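Local coordinates for protein condensin complex subunit 3 (Schizosaccharomyces pombe, PDB 5OQR) that serves as a HEAT-repeat regulatory subunit of the condensin complex, which is required to convert interphase chromatin into mitotic-like condensed chromosomes, at residues W254-N257 against A258-L262; R268-V271 against S272-S275; E305-A308 against E309-L312. All coordinates share one frame; numbering follows the deposited sequence.

Contact 1: residues W254-N257 against A258-L262; sequences WIEN and ADNNL
A Schellman motif ends helix 240-257 where Ile255 and Glu256 meet Asp259 and Asn260, at the close of the fifth HEAT repeat. Ile255 O accepts from Asn260 N at 2.8 Å, and Glu256 O accepts from Asp259 N at 3.0 Å. Asp259 takes the C-prime place with a positive phi of 61°, and Asn260 keeps the same sense of turn. One residue earlier, Ala258 N still makes the ordinary helical bond to Trp254 O.

Outside the turn the side chains of Glu256 and Asn260 run next to each other in the same direction, their carboxylate and amide planes almost perpendicular (89°). Glu256 OE1 lies 2.9 Å from Asn260 ND2, a weak, bent hydrogen bond. A water donates both to Glu256 OE2 and to Asn260 OD1, each at 2.8 Å, closing a second path between the two groups.

The aliphatic chain of Ile255 crosses that of Asn260 at about a right angle: with CG1 anti to the backbone N (chi1 -176°), CD1 reaches Asn261 N at 3.7 Å. Ile255 also packs on Phe285 of helix 275-288, while Trp254 stacks on Phe219.

Two late carbonyls of the helix are thus satisfied by backbone N-H groups from the turn itself, and the exposed acid-amide pair adds a weaker, partly water-mediated link over it.

Contact 2: residues R268-V271 against S272-S275; sequences RLDV and SNNS
Asn274 turns its amide back onto the backbone of Leu269 and Asp270. ND2 donates to Asp270 O at 2.8 Å and, weakly, to Leu269 O at 3.0 Å, bridging two successive carbonyls. A chi1 of -49° places CG beside its own backbone N and anti to the carbonyl carbon, and the amide is rotated about the next bond so that ND2 faces the two oxygens. Asp270 O is held from both faces of its carbonyl plane: Asn274 ND2 approaches from one, and Asn273 N, at 3.0 Å, from the other.

Asp270 extends its carboxylate over the turn to Asn273, whose ND2 donates to OD1 at 2.9 Å. That nitrogen comes from the syn side, 31° out of the carboxylate plane, and it also has a weak bond to OD2 at 3.3 Å. The planes of the carboxylate and the amide are 50° apart. Lys225 makes a long, weak ion pair with the same OD1.

Asn273 N to Asp270 O closes a beta turn over 270-273, with Val271 and Ser272 both in helical conformation, in the connection between helix 262-266 and helix 275-288. Asn274 occupies the N-cap position of the latter. Its side chain makes no capping bond, its amide nitrogen being directed at the preceding loop. Asn274 also packs on Lys225 and Val228 of helix 224-235, and Leu269 meets Leu231 of that helix.

Val271 turns its isopropyl group away from the 272-275 segment overall, onto Phe361 of helix 356-372 and Leu312 of helix 308-324.

Contact 3: residues E305-A308 against E309-L312; sequences ELTA and ESSL
The chain passes from an extended conformation at Leu306 and Thr307 into the first turn of helix 308-324, and its carbonyls at once enter helical bonding. Thr307 O accepts from Ser311 N at 2.8 Å, and Ala308 O from Leu312 N at 3.1 Å; both N-H groups point fairly straight at their acceptors.

Thr307 is the N-cap. Its OG1 lies between the backbone N and the carbonyl carbon (chi1 73°), turned over the helix start, where it accepts from Ser310 N at 2.8 Å along a nearly straight N-H line (160°). The bent side chain of Glu309 folds back toward the same hydroxyl, which makes a weak, long bond of 3.4 Å from Thr307 OG1 to Glu309 OE1.

Ser311 points its side chain back at the segment before it: OG is 2.8 Å from Thr307 O and 3.1 Å from Ala308 O, close to both carbonyls. Leu306 lays its CD2 methyl alongside the helix start, 4.0 Å from Ser311 CA and next to the Ser310 hydroxyl. Ala308 N, at the very start of the helix, donates to Glu358 OE2 of helix 356-372.

The cap thus gives Ser310 N, a first-turn amide with no carbonyl one turn back within the helix, an acceptor, and the carboxylates of Glu309 and Glu358 lie where the positive end of the helix dipole would probably favour them.

The three contacts follow one another along the chain, and each lies at a helix end: contact 1 at the C-terminus of helix 240-257, contact 2 at the approach to helix 275-288, and contact 3 at the start of helix 308-324. Contacts 2 and 3 touch, with centres about 12 Å apart. Val271 CB lies 3.8 Å from Leu312 CD2, and Val271 CG2 lies 4.0 Å from Glu309 CG, so the loop of contact 2 packs against the N-terminal part of helix 308-324. Contact 1 stands apart, its centre about 16 Å from that of contact 2 and about 17 Å from that of contact 3; helix 275-288 packs against both contact 1 and contact 3.

Contact 1: residues W254-N257 against A258-L262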
ATOM      1  N   TRP A 254      -9.831  21.135  -5.028  1.00 48.60           N
ATOM      2  CA  TRP A 254      -8.577  21.778  -4.652  1.00 44.65           C
ATOM      3  C   TRP A 254      -8.158  22.820  -5.679  1.00 40.12           C
ATOM      4  O   TRP A 254      -7.674  23.897  -5.319  1.00 45.47           O
ATOM      5  CB  TRP A 254      -7.486  20.725  -4.469  1.00 41.28           C
ATOM      6  CG  TRP A 254      -7.662  19.924  -3.218  1.00 41.73           C
ATOM      7  CD1 TRP A 254      -8.813  19.764  -2.505  1.00 42.73           C
ATOM      8  CD2 TRP A 254      -6.654  19.189  -2.517  1.00 41.56           C
ATOM      9  NE1 TRP A 254      -8.586  18.970  -1.412  1.00 47.74           N
ATOM     10  CE2 TRP A 254      -7.267  18.603  -1.395  1.00 41.00           C
ATOM     11  CE3 TRP A 254      -5.292  18.968  -2.733  1.00 39.48           C
ATOM     12  CZ2 TRP A 254      -6.568  17.811  -0.491  1.00 42.55           C
ATOM     13  CZ3 TRP A 254      -4.599  18.180  -1.835  1.00 43.12           C
ATOM     14  CH2 TRP A 254      -5.237  17.611  -0.729  1.00 46.40           C
ATOM     15  N   ILE A 255      -8.335  22.518  -6.966  1.00 42.29           N
ATOM     16  CA  ILE A 255      -8.046  23.508  -7.995  1.00 42.06           C
ATOM     17  C   ILE A 255      -8.890  24.756  -7.781  1.00 44.09           C
ATOM     18  O   ILE A 255      -8.473  25.867  -8.130  1.00 50.52           O
ATOM     19  CB  ILE A 255      -8.275  22.898  -9.393  1.00 43.91           C
ATOM     20  CG1 ILE A 255      -7.880  23.882 -10.494  1.00 43.17           C
ATOM     21  CG2 ILE A 255      -9.736  22.512  -9.576  1.00 54.69           C
ATOM     22  CD1 ILE A 255      -6.444  24.366 -10.424  1.00 50.16           C
ATOM     23  N   GLU A 256     -10.086  24.597  -7.211  1.00 55.61           N
ATOM     24  CA  GLU A 256     -10.948  25.744  -6.951  1.00 56.95           C
ATOM     25  C   GLU A 256     -10.367  26.628  -5.855  1.00 55.94           C
ATOM     26  O   GLU A 256     -10.354  27.858  -5.982  1.00 59.85           O
ATOM     27  CB  GLU A 256     -12.347  25.262  -6.564  1.00 63.23           C
ATOM     28  CG  GLU A 256     -13.474  26.178  -7.004  1.00 66.62           C
ATOM     29  CD  GLU A 256     -13.610  26.243  -8.513  1.00 76.18           C
ATOM     30  OE1 GLU A 256     -13.366  27.324  -9.090  1.00 83.68           O
ATOM     31  OE2 GLU A 256     -13.947  25.207  -9.125  1.00 82.50           O
ATOM     32  N   ASN A 257      -9.881  26.021  -4.771  1.00 53.52           N
ATOM     33  CA  ASN A 257      -9.262  26.792  -3.700  1.00 50.99           C
ATOM     34  C   ASN A 257      -8.022  27.535  -4.175  1.00 58.46           C
ATOM     35  O   ASN A 257      -7.624  28.520  -3.544  1.00 61.43           O
ATOM     36  CB  ASN A 257      -8.895  25.872  -2.535  1.00 53.22           C
ATOM     37  CG  ASN A 257     -10.072  25.048  -2.046  1.00 62.35           C
ATOM     38  OD1 ASN A 257      -9.935  23.856  -1.771  1.00 53.25           O
ATOM     39  ND2 ASN A 257     -11.235  25.676  -1.938  1.00 70.57           N
ATOM     40  N   ALA A 258      -7.404  27.086  -5.268  1.00 55.96           N
ATOM     41  CA  ALA A 258      -6.233  27.738  -5.837  1.00 50.17           C
ATOM     42  C   ALA A 258      -6.597  28.678  -6.980  1.00 59.81           C
ATOM     43  O   ALA A 258      -5.769  28.938  -7.858  1.00 57.87           O
ATOM     44  CB  ALA A 258      -5.226  26.691  -6.310  1.00 44.62           C
ATOM     45  N   ASP A 259      -7.829  29.187  -6.990  1.00 59.54           N
ATOM     46  CA  ASP A 259      -8.266  30.166  -7.982  1.00 58.88           C
ATOM     47  C   ASP A 259      -8.198  29.605  -9.398  1.00 61.31           C
ATOM     48  O   ASP A 259      -7.968  30.343 -10.358  1.00 54.03           O
ATOM     49  CB  ASP A 259      -7.439  31.448  -7.882  1.00 80.33           C
ATOM     50  CG  ASP A 259      -7.183  31.866  -6.446  1.00 94.71           C
ATOM     51  OD1 ASP A 259      -8.083  32.477  -5.831  1.00109.26           O
ATOM     52  OD2 ASP A 259      -6.082  31.582  -5.931  1.00 87.62           O
ATOM     53  N   ASN A 260      -8.397  28.295  -9.539  1.00 56.60           N
ATOM     54  CA  ASN A 260      -8.337  27.629 -10.837  1.00 50.71           C
ATOM     55  C   ASN A 260      -7.002  27.877 -11.533  1.00 52.14           C
ATOM     56  O   ASN A 260      -6.933  27.941 -12.761  1.00 51.49           O
ATOM     57  CB  ASN A 260      -9.496  28.066 -11.736  1.00 59.79           C
ATOM     58  CG  ASN A 260     -10.839  27.599 -11.217  1.00 57.14           C
ATOM     59  OD1 ASN A 260     -10.965  26.489 -10.703  1.00 59.09           O
ATOM     60  ND2 ASN A 260     -11.850  28.447 -11.347  1.00 60.41           N
ATOM     61  N   ASN A 261      -5.936  28.022 -10.751  1.00 58.41           N
ATOM     62  CA  ASN A 261      -4.591  28.247 -11.277  1.00 52.04           C
ATOM     63  C   ASN A 261      -3.727  27.064 -10.856  1.00 50.90           C
ATOM     64  O   ASN A 261      -3.330  26.958  -9.691  1.00 45.80           O
ATOM     65  CB  ASN A 261      -4.017  29.566 -10.776  1.00 55.47           C
ATOM     66  CG  ASN A 261      -2.795  29.998 -11.556  1.00 63.50           C
ATOM     67  OD1 ASN A 261      -1.663  29.775 -11.130  1.00 60.70           O
ATOM     68  ND2 ASN A 261      -3.019  30.612 -12.712  1.00 77.60           N
ATOM     69  N   LEU A 262      -3.441  26.178 -11.810  1.00 44.47           N
ATOM     70  CA  LEU A 262      -2.687  24.970 -11.501  1.00 38.75           C
ATOM     71  C   LEU A 262      -1.343  25.302 -10.867  1.00 46.08           C
ATOM     72  O   LEU A 262      -0.907  24.623  -9.929  1.00 43.48           O
ATOM     73  CB  LEU A 262      -2.491  24.143 -12.771  1.00 47.41           C
ATOM     74  CG  LEU A 262      -1.854  22.765 -12.595  1.00 33.94           C
ATOM     75  CD1 LEU A 262      -2.726  21.869 -11.736  1.00 39.95           C
ATOM     76  CD2 LEU A 262      -1.608  22.133 -13.950  1.00 41.23           C
TER
HETATM   77  O   HOH W   1     -12.735  24.424 -11.545  1.00 45.42           O

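Contact 2: residues R268-V271 against S272-S275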
ATOM      1  N   ARG A 268       1.639  25.144  -3.397  1.00 45.26           N
ATOM      2  CA  ARG A 268       1.209  24.708  -2.077  1.00 45.47           C
ATOM      3  C   ARG A 268       1.533  23.242  -1.818  1.00 42.34           C
ATOM      4  O   ARG A 268       0.982  22.648  -0.887  1.00 47.53           O
ATOM      5  CB  ARG A 268      -0.291  24.951  -1.907  1.00 52.20           C
ATOM      6  CG  ARG A 268      -0.719  26.407  -2.032  1.00 54.17           C
ATOM      7  CD  ARG A 268      -0.480  27.188  -0.747  1.00 65.08           C
ATOM      8  NE  ARG A 268       0.938  27.443  -0.497  1.00 75.97           N
ATOM      9  CZ  ARG A 268       1.626  28.452  -1.021  1.00 71.25           C
ATOM     10  NH1 ARG A 268       1.037  29.314  -1.840  1.00 66.77           N
ATOM     11  NH2 ARG A 268       2.911  28.600  -0.731  1.00 72.03           N
ATOM     12  N   LEU A 269       2.411  22.646  -2.625  1.00 44.90           N
ATOM     13  CA  LEU A 269       2.792  21.252  -2.462  1.00 43.14           C
ATOM     14  C   LEU A 269       4.287  21.055  -2.254  1.00 41.21           C
ATOM     15  O   LEU A 269       4.723  19.910  -2.086  1.00 44.40           O
ATOM     16  CB  LEU A 269       2.342  20.433  -3.678  1.00 39.36           C
ATOM     17  CG  LEU A 269       0.835  20.367  -3.935  1.00 40.75           C
ATOM     18  CD1 LEU A 269       0.564  19.592  -5.207  1.00 34.26           C
ATOM     19  CD2 LEU A 269       0.105  19.736  -2.761  1.00 39.20           C
ATOM     20  N   ASP A 270       5.078  22.124  -2.257  1.00 40.59           N
ATOM     21  CA  ASP A 270       6.520  22.038  -2.044  1.00 46.97           C
ATOM     22  C   ASP A 270       7.140  20.996  -2.975  1.00 45.38           C
ATOM     23  O   ASP A 270       7.736  20.006  -2.550  1.00 39.32           O
ATOM     24  CB  ASP A 270       6.826  21.724  -0.579  1.00 47.40           C
ATOM     25  CG  ASP A 270       8.272  21.985  -0.217  1.00 54.06           C
ATOM     26  OD1 ASP A 270       8.773  21.346   0.730  1.00 61.56           O
ATOM     27  OD2 ASP A 270       8.905  22.834  -0.878  1.00 48.64           O
ATOM     28  N   VAL A 271       6.994  21.253  -4.277  1.00 41.18           N
ATOM     29  CA  VAL A 271       7.312  20.248  -5.286  1.00 38.93           C
ATOM     30  C   VAL A 271       8.786  19.871  -5.252  1.00 38.29           C
ATOM     31  O   VAL A 271       9.146  18.727  -5.551  1.00 36.75           O
ATOM     32  CB  VAL A 271       6.892  20.750  -6.681  1.00 36.54           C
ATOM     33  CG1 VAL A 271       5.401  21.030  -6.710  1.00 40.26           C
ATOM     34  CG2 VAL A 271       7.679  21.992  -7.075  1.00 39.27           C
ATOM     35  N   SER A 272       9.662  20.814  -4.903  1.00 46.17           N
ATOM     36  CA  SER A 272      11.089  20.508  -4.878  1.00 42.56           C
ATOM     37  C   SER A 272      11.406  19.417  -3.864  1.00 45.35           C
ATOM     38  O   SER A 272      12.378  18.674  -4.038  1.00 48.85           O
ATOM     39  CB  SER A 272      11.893  21.772  -4.576  1.00 35.35           C
ATOM     40  OG  SER A 272      11.379  22.452  -3.447  1.00 44.90           O
ATOM     41  N   ASN A 273      10.602  19.300  -2.809  1.00 45.17           N
ATOM     42  CA  ASN A 273      10.781  18.260  -1.807  1.00 44.78           C
ATOM     43  C   ASN A 273       9.801  17.106  -1.965  1.00 39.39           C
ATOM     44  O   ASN A 273       9.949  16.091  -1.278  1.00 44.07           O
ATOM     45  CB  ASN A 273      10.643  18.851  -0.401  1.00 49.29           C
ATOM     46  CG  ASN A 273      11.811  19.737  -0.026  1.00 49.07           C
ATOM     47  OD1 ASN A 273      12.910  19.251   0.238  1.00 56.79           O
ATOM     48  ND2 ASN A 273      11.581  21.043   0.006  1.00 46.55           N
ATOM     49  N   ASN A 274       8.810  17.234  -2.848  1.00 44.08           N
ATOM     50  CA  ASN A 274       7.823  16.192  -3.086  1.00 42.37           C
ATOM     51  C   ASN A 274       7.611  16.057  -4.594  1.00 37.57           C
ATOM     52  O   ASN A 274       6.516  16.222  -5.122  1.00 43.04           O
ATOM     53  CB  ASN A 274       6.518  16.508  -2.362  1.00 42.65           C
ATOM     54  CG  ASN A 274       6.733  16.885  -0.915  1.00 35.16           C
ATOM     55  OD1 ASN A 274       6.909  16.024  -0.056  1.00 34.04           O
ATOM     56  ND2 ASN A 274       6.719  18.180  -0.636  1.00 42.61           N
ATOM     57  N   SER A 275       8.691  15.740  -5.305  1.00 39.71           N
ATOM     58  CA  SER A 275       8.650  15.729  -6.763  1.00 38.37           C
ATOM     59  C   SER A 275       7.764  14.606  -7.290  1.00 35.80           C
ATOM     60  O   SER A 275       6.937  14.825  -8.183  1.00 36.56           O
ATOM     61  CB  SER A 275      10.069  15.603  -7.318  1.00 42.01           C
ATOM     62  OG  SER A 275      10.073  15.674  -8.731  1.00 40.05           O
TER

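Contact 3: residues E305-A308 against E309-L312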
ATOM      1  N   GLU A 305      11.351  33.016 -17.319  1.00 44.32           N
ATOM      2  CA  GLU A 305      10.927  33.270 -15.949  1.00 45.96           C
ATOM      3  C   GLU A 305      10.554  31.968 -15.251  1.00 46.35           C
ATOM      4  O   GLU A 305       9.554  31.887 -14.538  1.00 46.92           O
ATOM      5  CB  GLU A 305       9.754  34.245 -15.925  1.00 55.66           C
ATOM      6  CG  GLU A 305      10.080  35.624 -16.468  1.00 77.03           C
ATOM      7  CD  GLU A 305       8.838  36.466 -16.692  1.00 94.96           C
ATOM      8  OE1 GLU A 305       8.613  36.904 -17.840  1.00100.38           O
ATOM      9  OE2 GLU A 305       8.080  36.680 -15.722  1.00 93.17           O
ATOM     10  N   LEU A 306      11.363  30.931 -15.448  1.00 43.08           N
ATOM     11  CA  LEU A 306      11.040  29.617 -14.913  1.00 40.40           C
ATOM     12  C   LEU A 306      11.092  29.609 -13.390  1.00 36.41           C
ATOM     13  O   LEU A 306      11.907  30.289 -12.763  1.00 39.46           O
ATOM     14  CB  LEU A 306      11.999  28.563 -15.464  1.00 34.11           C
ATOM     15  CG  LEU A 306      11.730  28.079 -16.889  1.00 37.69           C
ATOM     16  CD1 LEU A 306      12.886  27.236 -17.390  1.00 37.25           C
ATOM     17  CD2 LEU A 306      10.434  27.288 -16.963  1.00 37.70           C
ATOM     18  N   THR A 307      10.201  28.825 -12.800  1.00 36.50           N
ATOM     19  CA  THR A 307      10.164  28.566 -11.370  1.00 36.52           C
ATOM     20  C   THR A 307      10.239  27.059 -11.147  1.00 33.78           C
ATOM     21  O   THR A 307      10.235  26.269 -12.093  1.00 31.35           O
ATOM     22  CB  THR A 307       8.899  29.145 -10.729  1.00 37.28           C
ATOM     23  OG1 THR A 307       7.764  28.350 -11.091  1.00 39.27           O
ATOM     24  CG2 THR A 307       8.672  30.579 -11.176  1.00 39.28           C
ATOM     25  N   ALA A 308      10.310  26.658  -9.880  1.00 34.80           N
ATOM     26  CA  ALA A 308      10.288  25.235  -9.561  1.00 36.48           C
ATOM     27  C   ALA A 308       8.991  24.596 -10.038  1.00 33.37           C
ATOM     28  O   ALA A 308       9.002  23.537 -10.673  1.00 32.76           O
ATOM     29  CB  ALA A 308      10.472  25.032  -8.059  1.00 38.50           C
ATOM     30  N   GLU A 309       7.859  25.238  -9.749  1.00 36.59           N
ATOM     31  CA  GLU A 309       6.570  24.703 -10.175  1.00 36.21           C
ATOM     32  C   GLU A 309       6.387  24.854 -11.676  1.00 35.45           C
ATOM     33  O   GLU A 309       5.893  23.938 -12.345  1.00 30.99           O
ATOM     34  CB  GLU A 309       5.436  25.405  -9.430  1.00 39.40           C
ATOM     35  CG  GLU A 309       5.500  25.280  -7.916  1.00 45.19           C
ATOM     36  CD  GLU A 309       6.466  26.264  -7.278  1.00 43.95           C
ATOM     37  OE1 GLU A 309       7.107  27.037  -8.021  1.00 42.66           O
ATOM     38  OE2 GLU A 309       6.587  26.264  -6.034  1.00 43.19           O
ATOM     39  N   SER A 310       6.778  26.005 -12.223  1.00 32.87           N
ATOM     40  CA  SER A 310       6.634  26.239 -13.653  1.00 30.58           C
ATOM     41  C   SER A 310       7.458  25.244 -14.460  1.00 32.64           C
ATOM     42  O   SER A 310       6.998  24.738 -15.489  1.00 31.69           O
ATOM     43  CB  SER A 310       7.041  27.677 -13.974  1.00 40.24           C
ATOM     44  OG  SER A 310       7.529  27.799 -15.295  1.00 40.92           O
ATOM     45  N   SER A 311       8.674  24.939 -14.003  1.00 34.15           N
ATOM     46  CA  SER A 311       9.530  24.021 -14.748  1.00 34.45           C
ATOM     47  C   SER A 311       9.033  22.585 -14.629  1.00 27.84           C
ATOM     48  O   SER A 311       9.098  21.818 -15.594  1.00 26.97           O
ATOM     49  CB  SER A 311      10.971  24.132 -14.257  1.00 29.23           C
ATOM     50  OG  SER A 311      11.093  23.689 -12.919  1.00 33.36           O
ATOM     51  N   LEU A 312       8.539  22.203 -13.450  1.00 30.73           N
ATOM     52  CA  LEU A 312       8.004  20.859 -13.276  1.00 31.12           C
ATOM     53  C   LEU A 312       6.782  20.639 -14.156  1.00 31.38           C
ATOM     54  O   LEU A 312       6.576  19.540 -14.682  1.00 31.97           O
ATOM     55  CB  LEU A 312       7.650  20.623 -11.810  1.00 34.11           C
ATOM     56  CG  LEU A 312       7.136  19.223 -11.469  1.00 21.04           C
ATOM     57  CD1 LEU A 312       8.262  18.214 -11.520  1.00 30.56           C
ATOM     58  CD2 LEU A 312       6.487  19.225 -10.110  1.00 26.08           C
TER